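Local atomic coordinates of malonate decarboxylase subunit alpha (Acinetobacter baumannii ATCC 17978, PDB entry 6MPR), a protein that probably serves as the acyl-carrier-protein transferase subunit of malonate decarboxylase, exchanging acetyl for malonyl on the carrier protein so that malonate can be decarboxylated. Residues A[84-97]-A[105-119]. Sequence-based numbering, arbitrary orientation.
Sequences PDILHDLHMIMPSV and LFEKGIARKLDFSFA
His91 reaches across to the neighbouring strand and meets Asp115 through its ring edge: His91 NE2 donates to Asp115 OD2 at 2.6 Å, with the oxygen only 8° out of the imidazole plane and using its anti lone pair. The ring gets there because CG stands anti to the backbone N (chi1 178°), which swings the imidazole along the sheet toward Asp115. Over one face of the His91 ring sits Lys113 CB, 4.0 Å from the ring centroid, a CH-pi contact. The other carboxylate oxygen, Asp115 OD1, accepts from the backbone N of Ala139 on strand 136-140, which gives each carboxylate oxygen a partner.

On the opposite face of the sheet, Met92 runs outward from its strand toward helix 100-107. Met92 CB lies against Leu114 CD1; Met92 CG drops onto Ala111 CB at 3.5 Å and also meets Phe106 CZ; SD passes the same alanine methyl more loosely; and Met92 CE ends on Leu105 CD1 at 4.0 Å. Bends at chi2 and chi3 fold the thioether back toward the helix. Ala111 CB in turn lies over one face of the Phe106 ring, offset toward its rim.

This is a right-handed beta-alpha-beta crossover: strand 90-94, helix 100-107 and strand 111-116, with the two strands adjacent and parallel in the large Rossmann-like sheet. The helix finishes in a Schellman motif at Gly109, and Leu105 O accepts from both Ile110 N and Ala111 N. A beta bulge shifts the register between Leu90 and His91; Leu90 O takes Arg112 N at 2.9 Å and, weakly, Lys113 N.

Past the corners at Pro95 and Ser117 the chains pair again as a short separate parallel sheet, strands 96-97 and 118-119, with Phe118 N bonding to Pro95 O at 2.8 Å, while Val97 CG2 packs on Phe116 CB.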
ATOM      1  N   PRO A  84      -2.739  15.217 -34.197  1.00 19.40           N
ATOM      2  CA  PRO A  84      -2.067  16.000 -33.144  1.00 19.16           C
ATOM      3  C   PRO A  84      -2.506  17.463 -33.097  1.00 22.44           C
ATOM      4  O   PRO A  84      -2.240  18.130 -32.091  1.00 27.06           O
ATOM      5  CB  PRO A  84      -0.575  15.862 -33.492  1.00 23.93           C
ATOM      6  CG  PRO A  84      -0.501  14.668 -34.411  1.00 30.00           C
ATOM      7  CD  PRO A  84      -1.784  14.694 -35.184  1.00 21.55           C
ATOM      8  N   ASP A  85      -3.173  17.986 -34.133  1.00 24.30           N
ATOM      9  CA  ASP A  85      -3.772  19.315 -34.015  1.00 23.06           C
ATOM     10  C   ASP A  85      -4.976  19.316 -33.083  1.00 27.99           C
ATOM     11  O   ASP A  85      -5.395  20.385 -32.620  1.00 25.91           O
ATOM     12  CB  ASP A  85      -4.196  19.838 -35.384  1.00 35.33           C
ATOM     13  CG  ASP A  85      -3.023  20.078 -36.296  1.00 39.58           C
ATOM     14  OD1 ASP A  85      -1.956  20.475 -35.791  1.00 44.80           O
ATOM     15  OD2 ASP A  85      -3.173  19.863 -37.514  1.00 44.95           O
ATOM     16  N   ILE A  86      -5.554  18.148 -32.827  1.00 20.98           N
ATOM     17  CA  ILE A  86      -6.648  17.995 -31.880  1.00 22.11           C
ATOM     18  C   ILE A  86      -6.148  17.517 -30.525  1.00 18.31           C
ATOM     19  O   ILE A  86      -6.437  18.131 -29.499  1.00 17.75           O
ATOM     20  CB  ILE A  86      -7.712  17.035 -32.456  1.00 23.42           C
ATOM     21  CG1 ILE A  86      -8.224  17.577 -33.790  1.00 25.36           C
ATOM     22  CG2 ILE A  86      -8.851  16.814 -31.461  1.00 25.82           C
ATOM     23  CD1 ILE A  86      -9.149  16.623 -34.499  1.00 29.81           C
ATOM     24  N   LEU A  87      -5.385  16.419 -30.496  1.00 18.30           N
ATOM     25  CA  LEU A  87      -4.852  15.861 -29.254  1.00 14.34           C
ATOM     26  C   LEU A  87      -3.354  16.135 -29.186  1.00 21.70           C
ATOM     27  O   LEU A  87      -2.572  15.521 -29.918  1.00 17.28           O
ATOM     28  CB  LEU A  87      -5.125  14.358 -29.150  1.00 13.22           C
ATOM     29  CG  LEU A  87      -6.587  13.950 -29.224  1.00 19.21           C
ATOM     30  CD1 LEU A  87      -6.721  12.461 -28.890  1.00 15.64           C
ATOM     31  CD2 LEU A  87      -7.414  14.799 -28.281  1.00 18.02           C
ATOM     32  N   HIS A  88      -2.961  17.040 -28.290  1.00 18.29           N
ATOM     33  CA  HIS A  88      -1.565  17.378 -28.056  1.00 17.61           C
ATOM     34  C   HIS A  88      -1.393  17.650 -26.571  1.00 20.40           C
ATOM     35  O   HIS A  88      -2.371  17.833 -25.843  1.00 14.75           O
ATOM     36  CB  HIS A  88      -1.119  18.589 -28.884  1.00 19.48           C
ATOM     37  CG  HIS A  88      -2.023  19.772 -28.746  1.00 24.68           C
ATOM     38  ND1 HIS A  88      -1.880  20.709 -27.746  1.00 22.59           N
ATOM     39  CD2 HIS A  88      -3.092  20.164 -29.479  1.00 25.63           C
ATOM     40  CE1 HIS A  88      -2.821  21.627 -27.868  1.00 27.94           C
ATOM     41  NE2 HIS A  88      -3.570  21.321 -28.912  1.00 23.30           N
ATOM     42  N   ASP A  89      -0.133  17.639 -26.122  1.00 21.26           N
ATOM     43  CA  ASP A  89       0.219  17.932 -24.729  1.00 19.71           C
ATOM     44  C   ASP A  89      -0.479  16.992 -23.759  1.00 19.28           C
ATOM     45  O   ASP A  89      -0.772  17.364 -22.616  1.00 19.00           O
ATOM     46  CB  ASP A  89      -0.083  19.386 -24.366  1.00 15.87           C
ATOM     47  CG  ASP A  89       0.841  20.353 -25.069  1.00 28.84           C
ATOM     48  OD1 ASP A  89       2.010  20.461 -24.648  1.00 32.05           O
ATOM     49  OD2 ASP A  89       0.415  20.965 -26.070  1.00 30.79           O
ATOM     50  N   LEU A  90      -0.750  15.771 -24.207  1.00 15.30           N
ATOM     51  CA  LEU A  90      -1.269  14.760 -23.299  1.00 12.24           C
ATOM     52  C   LEU A  90      -0.231  14.435 -22.232  1.00 17.14           C
ATOM     53  O   LEU A  90       0.964  14.343 -22.510  1.00 14.32           O
ATOM     54  CB  LEU A  90      -1.658  13.489 -24.064  1.00 13.07           C
ATOM     55  CG  LEU A  90      -2.847  13.623 -25.021  1.00 12.88           C
ATOM     56  CD1 LEU A  90      -3.362  12.270 -25.471  1.00 14.71           C
ATOM     57  CD2 LEU A  90      -3.968  14.471 -24.388  1.00 15.04           C
ATOM     58  N   HIS A  91      -0.693  14.285 -21.002  1.00 14.21           N
ATOM     59  CA  HIS A  91       0.161  13.902 -19.883  1.00 14.21           C
ATOM     60  C   HIS A  91      -0.133  12.427 -19.656  1.00 13.65           C
ATOM     61  O   HIS A  91      -1.188  12.068 -19.124  1.00 12.14           O
ATOM     62  CB  HIS A  91      -0.138  14.771 -18.662  1.00 15.42           C
ATOM     63  CG  HIS A  91       0.659  14.432 -17.439  1.00 11.99           C
ATOM     64  ND1 HIS A  91       0.724  15.276 -16.355  1.00 14.88           N
ATOM     65  CD2 HIS A  91       1.402  13.346 -17.113  1.00 11.55           C
ATOM     66  CE1 HIS A  91       1.487  14.737 -15.419  1.00 18.21           C
ATOM     67  NE2 HIS A  91       1.904  13.559 -15.850  1.00 12.82           N
ATOM     68  N   MET A  92       0.777  11.570 -20.112  1.00  9.83           N
ATOM     69  CA  MET A  92       0.538  10.136 -20.014  1.00 11.27           C
ATOM     70  C   MET A  92       0.945   9.636 -18.644  1.00  9.40           C
ATOM     71  O   MET A  92       1.986  10.030 -18.099  1.00 11.76           O
ATOM     72  CB  MET A  92       1.308   9.373 -21.093  1.00 12.19           C
ATOM     73  CG  MET A  92       1.003   9.854 -22.509  1.00 18.04           C
ATOM     74  SD  MET A  92      -0.763   9.869 -22.922  1.00 13.30           S
ATOM     75  CE  MET A  92      -1.151   8.119 -22.724  1.00 15.07           C
ATOM     76  N   ILE A  93       0.112   8.757 -18.094  1.00  9.05           N
ATOM     77  CA  ILE A  93       0.350   8.112 -16.810  1.00 12.58           C
ATOM     78  C   ILE A  93       0.312   6.619 -17.078  1.00 13.18           C
ATOM     79  O   ILE A  93      -0.754   6.064 -17.376  1.00 11.65           O
ATOM     80  CB  ILE A  93      -0.681   8.523 -15.751  1.00 13.46           C
ATOM     81  CG1 ILE A  93      -0.626  10.033 -15.537  1.00 13.46           C
ATOM     82  CG2 ILE A  93      -0.395   7.816 -14.421  1.00 11.27           C
ATOM     83  CD1 ILE A  93      -1.825  10.612 -14.805  1.00 18.53           C
ATOM     84  N   MET A  94       1.480   5.967 -16.993  1.00  9.55           N
ATOM     85  CA  MET A  94       1.543   4.581 -17.430  1.00 10.58           C
ATOM     86  C   MET A  94       2.327   3.736 -16.441  1.00 11.14           C
ATOM     87  O   MET A  94       3.507   4.009 -16.206  1.00 10.20           O
ATOM     88  CB  MET A  94       2.180   4.495 -18.812  1.00 12.73           C
ATOM     89  CG  MET A  94       1.434   5.319 -19.880  1.00 14.01           C
ATOM     90  SD  MET A  94       2.139   5.106 -21.516  1.00 17.61           S
ATOM     91  CE  MET A  94       1.621   3.426 -21.822  1.00 16.90           C
ATOM     92  N   PRO A  95       1.720   2.703 -15.852  1.00 11.53           N
ATOM     93  CA  PRO A  95       2.500   1.820 -14.975  1.00 10.78           C
ATOM     94  C   PRO A  95       3.690   1.210 -15.692  1.00  8.73           C
ATOM     95  O   PRO A  95       4.780   1.127 -15.126  1.00 11.17           O
ATOM     96  CB  PRO A  95       1.472   0.760 -14.544  1.00 11.09           C
ATOM     97  CG  PRO A  95       0.143   1.498 -14.629  1.00 11.48           C
ATOM     98  CD  PRO A  95       0.279   2.385 -15.841  1.00  8.59           C
ATOM     99  N   SER A  96       3.506   0.807 -16.947  1.00  9.07           N
ATOM    100  CA  SER A  96       4.561   0.155 -17.716  1.00 13.05           C
ATOM    101  C   SER A  96       4.553   0.714 -19.133  1.00 14.38           C
ATOM    102  O   SER A  96       3.495   0.766 -19.768  1.00 17.47           O
ATOM    103  CB  SER A  96       4.357  -1.368 -17.729  1.00 16.73           C
ATOM    104  OG  SER A  96       5.538  -2.033 -18.149  1.00 20.07           O
ATOM    105  N   VAL A  97       5.725   1.141 -19.619  1.00 14.14           N
ATOM    106  CA  VAL A  97       5.891   1.701 -20.962  1.00 19.65           C
ATOM    107  C   VAL A  97       6.714   0.701 -21.758  1.00 31.49           C
ATOM    108  O   VAL A  97       7.939   0.645 -21.610  1.00 37.19           O
ATOM    109  CB  VAL A  97       6.581   3.070 -20.947  1.00 22.15           C
ATOM    110  CG1 VAL A  97       6.472   3.726 -22.323  1.00 32.32           C
ATOM    111  CG2 VAL A  97       6.003   3.966 -19.880  1.00 19.57           C
ATOM    112  N   LEU A 105       3.727   8.253 -29.301  1.00 13.48           N
ATOM    113  CA  LEU A 105       2.901   9.396 -28.894  1.00 16.81           C
ATOM    114  C   LEU A 105       3.736  10.653 -28.689  1.00 18.33           C
ATOM    115  O   LEU A 105       3.287  11.768 -28.993  1.00 14.90           O
ATOM    116  CB  LEU A 105       2.144   9.078 -27.605  1.00 13.58           C
ATOM    117  CG  LEU A 105       1.125   7.949 -27.672  1.00 11.86           C
ATOM    118  CD1 LEU A 105       0.684   7.558 -26.263  1.00 14.12           C
ATOM    119  CD2 LEU A 105      -0.071   8.364 -28.549  1.00 15.16           C
ATOM    120  N   PHE A 106       4.942  10.500 -28.144  1.00 15.49           N
ATOM    121  CA  PHE A 106       5.785  11.662 -27.889  1.00 16.13           C
ATOM    122  C   PHE A 106       6.485  12.121 -29.153  1.00 21.88           C
ATOM    123  O   PHE A 106       6.532  13.323 -29.436  1.00 22.22           O
ATOM    124  CB  PHE A 106       6.778  11.335 -26.775  1.00 14.67           C
ATOM    125  CG  PHE A 106       6.095  10.966 -25.478  1.00 15.18           C
ATOM    126  CD1 PHE A 106       5.696   9.656 -25.227  1.00 17.71           C
ATOM    127  CD2 PHE A 106       5.819  11.936 -24.531  1.00 11.65           C
ATOM    128  CE1 PHE A 106       5.043   9.321 -24.041  1.00 15.27           C
ATOM    129  CE2 PHE A 106       5.174  11.617 -23.354  1.00 11.75           C
ATOM    130  CZ  PHE A 106       4.784  10.295 -23.104  1.00 11.23           C
ATOM    131  N   GLU A 107       7.005  11.180 -29.938  1.00 21.01           N
ATOM    132  CA  GLU A 107       7.573  11.541 -31.232  1.00 21.37           C
ATOM    133  C   GLU A 107       6.571  12.299 -32.088  1.00 25.51           C
ATOM    134  O   GLU A 107       6.928  13.272 -32.759  1.00 23.30           O
ATOM    135  CB  GLU A 107       8.047  10.283 -31.950  1.00 23.43           C
ATOM    136  CG  GLU A 107       8.873  10.550 -33.181  1.00 38.60           C
ATOM    137  CD  GLU A 107       9.435   9.274 -33.756  1.00 48.79           C
ATOM    138  OE1 GLU A 107       9.555   8.292 -32.991  1.00 50.71           O
ATOM    139  OE2 GLU A 107       9.745   9.246 -34.967  1.00 59.88           O
ATOM    140  N   LYS A 108       5.302  11.886 -32.059  1.00 24.97           N
ATOM    141  CA  LYS A 108       4.298  12.476 -32.938  1.00 22.07           C
ATOM    142  C   LYS A 108       3.701  13.775 -32.397  1.00 26.11           C
ATOM    143  O   LYS A 108       2.872  14.384 -33.081  1.00 23.85           O
ATOM    144  CB  LYS A 108       3.171  11.465 -33.198  1.00 24.99           C
ATOM    145  CG  LYS A 108       3.575  10.272 -34.049  1.00 26.54           C
ATOM    146  CD  LYS A 108       2.430   9.292 -34.240  1.00 30.88           C
ATOM    147  CE  LYS A 108       2.726   8.347 -35.399  1.00 37.59           C
ATOM    148  NZ  LYS A 108       1.650   7.344 -35.588  1.00 38.63           N
ATOM    149  N   GLY A 109       4.075  14.210 -31.196  1.00 23.50           N
ATOM    150  CA  GLY A 109       3.525  15.438 -30.666  1.00 25.11           C
ATOM    151  C   GLY A 109       2.155  15.299 -30.052  1.00 21.44           C
ATOM    152  O   GLY A 109       1.491  16.315 -29.812  1.00 21.44           O
ATOM    153  N   ILE A 110       1.709  14.071 -29.799  1.00 17.21           N
ATOM    154  CA  ILE A 110       0.424  13.853 -29.145  1.00 16.76           C
ATOM    155  C   ILE A 110       0.572  13.971 -27.633  1.00 22.23           C
ATOM    156  O   ILE A 110      -0.222  14.646 -26.967  1.00 18.11           O
ATOM    157  CB  ILE A 110      -0.146  12.486 -29.561  1.00 16.40           C
ATOM    158  CG1 ILE A 110      -0.483  12.510 -31.063  1.00 18.47           C
ATOM    159  CG2 ILE A 110      -1.342  12.126 -28.684  1.00 17.06           C
ATOM    160  CD1 ILE A 110      -0.710  11.144 -31.688  1.00 21.06           C
ATOM    161  N   ALA A 111       1.606  13.342 -27.085  1.00 18.00           N
ATOM    162  CA  ALA A 111       1.921  13.383 -25.664  1.00 15.30           C
ATOM    163  C   ALA A 111       3.175  14.220 -25.435  1.00 15.25           C
ATOM    164  O   ALA A 111       4.046  14.310 -26.308  1.00 14.23           O
ATOM    165  CB  ALA A 111       2.129  11.969 -25.111  1.00 11.81           C
ATOM    166  N   ARG A 112       3.263  14.848 -24.257  1.00 12.94           N
ATOM    167  CA  ARG A 112       4.458  15.613 -23.893  1.00 15.47           C
ATOM    168  C   ARG A 112       5.038  15.158 -22.557  1.00 15.47           C
ATOM    169  O   ARG A 112       6.253  14.978 -22.433  1.00 21.93           O
ATOM    170  CB  ARG A 112       4.158  17.109 -23.828  1.00 16.56           C
ATOM    171  CG  ARG A 112       5.398  17.986 -24.016  1.00 31.47           C
ATOM    172  CD  ARG A 112       5.963  17.710 -25.395  1.00 36.79           C
ATOM    173  NE  ARG A 112       6.932  18.687 -25.871  1.00 43.51           N
ATOM    174  CZ  ARG A 112       7.194  18.893 -27.159  1.00 47.62           C
ATOM    175  NH1 ARG A 112       6.539  18.204 -28.090  1.00 44.93           N
ATOM    176  NH2 ARG A 112       8.099  19.794 -27.522  1.00 55.71           N
ATOM    177  N   LYS A 113       4.185  14.967 -21.552  1.00 17.97           N
ATOM    178  CA  LYS A 113       4.626  14.603 -20.213  1.00 15.14           C
ATOM    179  C   LYS A 113       4.400  13.122 -19.953  1.00 16.08           C
ATOM    180  O   LYS A 113       3.453  12.516 -20.460  1.00 11.06           O
ATOM    181  CB  LYS A 113       3.889  15.421 -19.145  1.00 13.90           C
ATOM    182  CG  LYS A 113       4.104  16.906 -19.213  1.00 23.33           C
ATOM    183  CD  LYS A 113       3.389  17.556 -18.037  1.00 29.56           C
ATOM    184  CE  LYS A 113       3.349  19.062 -18.143  1.00 37.95           C
ATOM    185  NZ  LYS A 113       2.615  19.616 -16.970  1.00 45.69           N
ATOM    186  N   LEU A 114       5.271  12.539 -19.141  1.00 11.30           N
ATOM    187  CA  LEU A 114       5.164  11.124 -18.808  1.00 11.82           C
ATOM    188  C   LEU A 114       5.465  10.906 -17.336  1.00 13.39           C
ATOM    189  O   LEU A 114       6.506  11.349 -16.844  1.00 14.21           O
ATOM    190  CB  LEU A 114       6.120  10.282 -19.660  1.00 13.70           C
ATOM    191  CG  LEU A 114       6.161   8.791 -19.298  1.00 10.07           C
ATOM    192  CD1 LEU A 114       4.804   8.111 -19.624  1.00 10.01           C
ATOM    193  CD2 LEU A 114       7.315   8.109 -20.019  1.00 11.70           C
ATOM    194  N   ASP A 115       4.544  10.240 -16.638  1.00 10.85           N
ATOM    195  CA  ASP A 115       4.788   9.669 -15.317  1.00  8.22           C
ATOM    196  C   ASP A 115       4.604   8.167 -15.441  1.00 13.81           C
ATOM    197  O   ASP A 115       3.577   7.717 -15.961  1.00 10.76           O
ATOM    198  CB  ASP A 115       3.838  10.236 -14.259  1.00  9.17           C
ATOM    199  CG  ASP A 115       4.289  11.590 -13.743  1.00 17.32           C
ATOM    200  OD1 ASP A 115       5.270  11.648 -12.964  1.00 14.02           O
ATOM    201  OD2 ASP A 115       3.690  12.607 -14.140  1.00 16.02           O
ATOM    202  N   PHE A 116       5.594   7.394 -14.990  1.00 12.37           N
ATOM    203  CA  PHE A 116       5.562   5.950 -15.217  1.00 10.74           C
ATOM    204  C   PHE A 116       6.274   5.217 -14.091  1.00 12.69           C
ATOM    205  O   PHE A 116       6.878   5.828 -13.203  1.00 11.76           O
ATOM    206  CB  PHE A 116       6.172   5.562 -16.579  1.00  7.70           C
ATOM    207  CG  PHE A 116       7.687   5.661 -16.646  1.00 11.02           C
ATOM    208  CD1 PHE A 116       8.317   6.894 -16.711  1.00 13.70           C
ATOM    209  CD2 PHE A 116       8.467   4.513 -16.690  1.00 10.78           C
ATOM    210  CE1 PHE A 116       9.713   6.984 -16.799  1.00 15.24           C
ATOM    211  CE2 PHE A 116       9.849   4.586 -16.768  1.00 12.49           C
ATOM    212  CZ  PHE A 116      10.478   5.824 -16.807  1.00 12.46           C
ATOM    213  N   SER A 117       6.168   3.883 -14.126  1.00 10.09           N
ATOM    214  CA  SER A 117       6.865   3.021 -13.174  1.00  8.89           C
ATOM    215  C   SER A 117       7.873   2.081 -13.821  1.00 15.01           C
ATOM    216  O   SER A 117       9.015   1.987 -13.346  1.00 12.09           O
ATOM    217  CB  SER A 117       5.857   2.214 -12.350  1.00  9.94           C
ATOM    218  OG  SER A 117       6.541   1.359 -11.444  1.00 11.18           O
ATOM    219  N   PHE A 118       7.514   1.371 -14.887  1.00 10.19           N
ATOM    220  CA  PHE A 118       8.454   0.425 -15.476  1.00  9.18           C
ATOM    221  C   PHE A 118       8.751   0.760 -16.932  1.00 11.81           C
ATOM    222  O   PHE A 118       7.868   1.197 -17.670  1.00 11.87           O
ATOM    223  CB  PHE A 118       7.946  -1.019 -15.379  1.00 13.78           C
ATOM    224  CG  PHE A 118       8.913  -2.026 -15.939  1.00 13.00           C
ATOM    225  CD1 PHE A 118      10.038  -2.406 -15.217  1.00 18.02           C
ATOM    226  CD2 PHE A 118       8.719  -2.561 -17.201  1.00 19.18           C
ATOM    227  CE1 PHE A 118      10.936  -3.313 -15.740  1.00 22.89           C
ATOM    228  CE2 PHE A 118       9.617  -3.486 -17.731  1.00 22.76           C
ATOM    229  CZ  PHE A 118      10.724  -3.855 -17.003  1.00 21.98           C
ATOM    230  N   ALA A 119      10.013   0.576 -17.319  1.00 14.04           N
ATOM    231  CA  ALA A 119      10.424   0.539 -18.715  1.00 15.30           C
ATOM    232  C   ALA A 119      11.604  -0.409 -18.839  1.00 16.76           C
ATOM    233  O   ALA A 119      12.335  -0.659 -17.871  1.00 16.63           O
ATOM    234  CB  ALA A 119      10.793   1.927 -19.250  1.00 12.34           C
TER
HETATM  235  O   HOH W   1       2.327  17.372 -27.230  1.00 20.98           O